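Local atomic coordinates of putative epoxide hydrolase protein (Klebsiella pneumoniae subsp. pneumoniae, PDB entry 5BOV), a protein that probably hydrolyses esters or epoxides as an alpha/beta-hydrolase-fold enzyme, perhaps with monoacylglycerol lipase activity. Residues 128-134 with 245-251; 136-140 with 237-243. All blocks are in the same frame, centred on the assembly; numbering follows the deposited sequence.

Contact 1. Residues 128-134 with 245-251; sequences KSLVSVS and VPTITLE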
# COMPACT_ATOMS: atom_id res chain seq x y z
N LYS A 128 0.71 11.43 -12.06
CA LYS A 128 1.08 12.84 -12.04
C LYS A 128 2.19 13.15 -11.01
O LYS A 128 3.12 13.90 -11.31
CB LYS A 128 -0.19 13.70 -11.81
CG LYS A 128 0.04 15.16 -11.79
CD LYS A 128 -1.31 15.91 -11.61
CE LYS A 128 -1.05 17.38 -11.75
NZ LYS A 128 -0.39 17.96 -10.56
N SER A 129 2.01 12.67 -9.78
CA SER A 129 3.01 12.80 -8.74
C SER A 129 2.74 11.66 -7.76
O SER A 129 1.70 11.01 -7.83
CB SER A 129 2.91 14.12 -8.04
OG SER A 129 1.68 14.25 -7.28
N LEU A 130 3.72 11.44 -6.91
CA LEU A 130 3.77 10.32 -5.99
C LEU A 130 4.18 10.70 -4.58
O LEU A 130 5.10 11.50 -4.40
CB LEU A 130 4.83 9.33 -6.54
CG LEU A 130 5.15 8.11 -5.73
CD1 LEU A 130 3.93 7.20 -5.56
CD2 LEU A 130 6.35 7.35 -6.33
N VAL A 131 3.42 10.23 -3.57
CA VAL A 131 3.83 10.27 -2.20
C VAL A 131 4.10 8.83 -1.79
O VAL A 131 3.21 8.00 -1.80
CB VAL A 131 2.80 10.93 -1.27
CG1 VAL A 131 3.25 10.85 0.16
CG2 VAL A 131 2.64 12.39 -1.66
N SER A 132 5.36 8.54 -1.48
CA SER A 132 5.77 7.16 -1.16
C SER A 132 6.36 7.11 0.23
O SER A 132 7.52 7.52 0.47
CB SER A 132 6.79 6.66 -2.21
OG SER A 132 7.02 5.27 -2.08
N VAL A 133 5.60 6.59 1.18
CA VAL A 133 6.09 6.49 2.52
C VAL A 133 7.18 5.39 2.61
O VAL A 133 6.98 4.27 2.08
CB VAL A 133 5.01 6.12 3.55
CG1 VAL A 133 5.57 5.93 4.95
CG2 VAL A 133 3.89 7.15 3.53
N SER A 134 8.28 5.71 3.24
CA SER A 134 9.48 4.83 3.36
C SER A 134 10.26 4.67 2.06
O SER A 134 11.10 3.78 1.98
CB SER A 134 9.17 3.49 4.04
OG SER A 134 8.59 3.74 5.31
N VAL A 245 8.67 10.51 -11.96
CA VAL A 245 7.62 11.48 -11.70
C VAL A 245 7.91 12.25 -10.42
O VAL A 245 8.67 11.79 -9.55
CB VAL A 245 6.23 10.83 -11.61
CG1 VAL A 245 6.00 9.94 -12.85
CG2 VAL A 245 6.03 10.04 -10.36
N PRO A 246 7.35 13.45 -10.29
CA PRO A 246 7.59 14.21 -9.04
C PRO A 246 7.15 13.40 -7.80
O PRO A 246 6.06 12.91 -7.78
CB PRO A 246 6.71 15.48 -9.21
CG PRO A 246 6.60 15.61 -10.67
CD PRO A 246 6.51 14.23 -11.23
N THR A 247 8.04 13.33 -6.83
CA THR A 247 7.82 12.44 -5.68
C THR A 247 8.20 13.13 -4.39
O THR A 247 9.29 13.77 -4.30
CB THR A 247 8.67 11.20 -5.82
OG1 THR A 247 8.30 10.47 -7.03
CG2 THR A 247 8.50 10.27 -4.65
N ILE A 248 7.36 12.98 -3.35
CA ILE A 248 7.74 13.24 -2.01
C ILE A 248 7.76 11.94 -1.23
O ILE A 248 6.79 11.20 -1.26
CB ILE A 248 6.81 14.27 -1.29
CG1 ILE A 248 6.89 15.59 -2.05
CG2 ILE A 248 7.16 14.39 0.15
CD1 ILE A 248 6.07 16.70 -1.40
N THR A 249 8.89 11.66 -0.59
CA THR A 249 8.97 10.53 0.32
C THR A 249 8.83 11.03 1.78
O THR A 249 9.18 12.14 2.11
CB THR A 249 10.30 9.74 0.16
OG1 THR A 249 11.39 10.63 0.35
CG2 THR A 249 10.34 9.09 -1.19
N LEU A 250 8.22 10.16 2.61
CA LEU A 250 7.95 10.45 4.00
C LEU A 250 8.52 9.36 4.88
O LEU A 250 8.46 8.19 4.52
CB LEU A 250 6.46 10.54 4.30
CG LEU A 250 5.64 11.50 3.46
CD1 LEU A 250 4.16 11.38 3.85
CD2 LEU A 250 6.12 12.91 3.73
N GLU A 251 8.96 9.72 6.11
CA GLU A 251 9.23 8.67 7.05
C GLU A 251 8.87 9.23 8.39
O GLU A 251 8.98 10.42 8.62
CB GLU A 251 10.73 8.34 6.96
CG GLU A 251 11.12 7.16 7.82
CD GLU A 251 10.25 5.97 7.52
OE1 GLU A 251 10.52 5.29 6.51
OE2 GLU A 251 9.24 5.70 8.28
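Leu130 opens a parallel ladder: its N donates to Pro246 O at 2.9 Å, and its O accepts from Ile248 N. Ser132 repeats the pattern, taking Ile248 O with its N at 3.0 Å, but the return bond from Leu250 N to Ser132 O is weak at 3.5 Å. The ladder closes firmly with Ser134 N to Leu250 O, 2.8 Å and almost straight at 176°. Just past it, Ser134 OG gives its proton to Glu251 OE1 on the syn side of the carboxylate, 2.8 Å away; the bend in the glutamate at chi2 (54°) brings the group round to it, and OE2 is taken by Asn255.

On one face Leu130 and Thr247 lie side by side, with Leu130 CD2 3.7 Å from Thr247 OG1, a hydroxyl already bonded to Val245 O. On the other, Leu250 CD1 leans across to Val131 CG1 at 3.8 Å. Helix 111-122 covers the Leu130 face and helix 291-303 the Val131 face, while strands 104-108 and 273-278 flank the pair. The layering is that of a three-layer alpha/beta/alpha sandwich; strands adjacent in the sheet but separated in the chain by a largely helical excursion fit the alpha/beta hydrolase fold.

Contact 2. Residues 136-140 with 237-243; sequences YLISS and LAALPPI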
# COMPACT_ATOMS: atom_id res chain seq x y z
N TYR A 136 11.66 4.05 -1.68
CA TYR A 136 11.58 3.23 -2.89
C TYR A 136 11.43 1.79 -2.39
O TYR A 136 12.38 1.19 -1.86
CB TYR A 136 12.86 3.36 -3.72
CG TYR A 136 12.85 2.60 -5.04
CD1 TYR A 136 12.34 3.19 -6.20
CD2 TYR A 136 13.41 1.35 -5.14
CE1 TYR A 136 12.37 2.54 -7.42
CE2 TYR A 136 13.46 0.68 -6.37
CZ TYR A 136 12.96 1.28 -7.50
OH TYR A 136 12.99 0.57 -8.68
N LEU A 137 10.26 1.20 -2.62
CA LEU A 137 9.93 -0.12 -2.07
C LEU A 137 9.81 -1.22 -3.11
O LEU A 137 9.43 -2.31 -2.75
CB LEU A 137 8.66 -0.04 -1.26
CG LEU A 137 8.73 0.83 -0.01
CD1 LEU A 137 7.55 0.64 0.88
CD2 LEU A 137 10.00 0.59 0.74
N ILE A 138 10.25 -0.97 -4.34
CA ILE A 138 10.32 -1.98 -5.34
C ILE A 138 11.55 -2.86 -5.01
O ILE A 138 12.66 -2.34 -4.82
CB ILE A 138 10.50 -1.35 -6.72
CG1 ILE A 138 9.20 -0.63 -7.13
CG2 ILE A 138 10.80 -2.43 -7.79
CD1 ILE A 138 9.31 0.24 -8.33
N SER A 139 11.37 -4.18 -5.11
CA SER A 139 12.51 -5.05 -4.98
C SER A 139 12.27 -6.27 -5.85
O SER A 139 11.49 -6.24 -6.82
CB SER A 139 12.67 -5.45 -3.52
OG SER A 139 13.94 -6.07 -3.29
N SER A 140 13.01 -7.35 -5.60
CA SER A 140 12.96 -8.49 -6.48
C SER A 140 13.11 -9.76 -5.64
O SER A 140 13.52 -9.67 -4.48
CB SER A 140 14.12 -8.49 -7.48
OG SER A 140 15.39 -8.69 -6.86
N LEU A 237 10.95 -4.92 -13.14
CA LEU A 237 11.09 -4.40 -11.77
C LEU A 237 12.36 -4.89 -11.13
O LEU A 237 12.95 -4.22 -10.31
CB LEU A 237 9.87 -4.78 -10.94
CG LEU A 237 8.57 -4.09 -11.38
CD1 LEU A 237 7.41 -4.72 -10.63
CD2 LEU A 237 8.63 -2.56 -11.11
N ALA A 238 12.85 -6.05 -11.55
CA ALA A 238 14.06 -6.60 -10.94
C ALA A 238 15.29 -5.77 -11.24
O ALA A 238 16.29 -5.84 -10.50
CB ALA A 238 14.26 -8.04 -11.40
N ALA A 239 15.22 -4.95 -12.29
CA ALA A 239 16.29 -3.98 -12.58
C ALA A 239 16.31 -2.77 -11.65
O ALA A 239 17.18 -1.92 -11.77
CB ALA A 239 16.22 -3.53 -14.02
N LEU A 240 15.30 -2.67 -10.77
CA LEU A 240 15.13 -1.53 -9.89
C LEU A 240 15.08 -0.24 -10.67
O LEU A 240 15.90 0.66 -10.45
CB LEU A 240 16.16 -1.51 -8.79
CG LEU A 240 16.38 -2.83 -8.01
CD1 LEU A 240 17.43 -2.60 -6.91
CD2 LEU A 240 15.09 -3.36 -7.46
N PRO A 241 14.12 -0.10 -11.57
CA PRO A 241 14.03 1.08 -12.38
C PRO A 241 13.74 2.34 -11.55
O PRO A 241 12.96 2.29 -10.62
CB PRO A 241 12.85 0.77 -13.30
CG PRO A 241 12.01 -0.12 -12.48
CD PRO A 241 12.99 -1.00 -11.82
N PRO A 242 14.30 3.48 -11.92
CA PRO A 242 14.01 4.67 -11.15
C PRO A 242 12.64 5.24 -11.47
O PRO A 242 12.03 4.87 -12.48
CB PRO A 242 15.08 5.63 -11.64
CG PRO A 242 15.39 5.20 -13.04
CD PRO A 242 15.36 3.70 -12.93
N ILE A 243 12.13 6.03 -10.53
CA ILE A 243 10.83 6.70 -10.73
C ILE A 243 11.13 8.10 -11.20
O ILE A 243 11.87 8.89 -10.55
CB ILE A 243 10.06 6.66 -9.41
CG1 ILE A 243 9.56 5.20 -9.23
CG2 ILE A 243 8.89 7.62 -9.46
CD1 ILE A 243 9.14 4.86 -7.86
O HOH W 1 17.14 -7.82 -8.63
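Ile138 and Leu237 make the apolar centre, their side chains crossing at about a right angle: Leu237 CD2 touches both Ile138 CG2 and Ile138 CD1, each 4.0 Å away. Leu240 comes in from the loop after the helix, its CD2 lying 3.7 Å from Ile138 O and also meeting Ser139 CA. Further along, Ile243 CD1 approaches the Tyr136 ring obliquely, 4.0 Å from CD1 of the tyrosine.

The ring carries the contact over to its polar edge. With CG turned away from the backbone N (chi1 -177°), Tyr136 reaches across to the proline loop and donates from OH to Pro241 O, a short bond of 2.6 Å. The hydroxyl stands above that carbonyl plane, 39° out of it, while the carbonyl oxygen lies at the ring edge. Lys268 makes a cation-pi contact with the same ring and also bonds Leu240 O. At the far end a water links Ser140 OG, at 2.6 Å, to Ala238 O, at 2.9 Å. Ser140 OG also caps Ile143 N, as N-cap of helix 141-144. Through these two loops the mostly helical region between strands 127-133 and 247-252 leaves and rejoins the core, consistent with the cap (lid) of alpha/beta hydrolases.

The two contacts join the same two parts of the chain in succession: strand 127-133 runs out through Ser134 into the 136-140 loop, and helix 231-238 leads through the proline loop into strand 247-252. The chain between the two strands of contact 1 therefore contains both segments of contact 2. Their centres are 14 Å apart, yet they touch directly, Leu130 CD2 lying 4.0 Å from Ile243 CD1. Asp117 of helix 111-122 touches both, bonding Ser132 OG and Leu137 N. Val133 hydrogen-bonds through its backbone to Gly108, the first residue of a Gly108-Asp110-Gly112 pattern that resembles a nucleophile elbow, which would place the C-terminal ends of these strands near the likely active site.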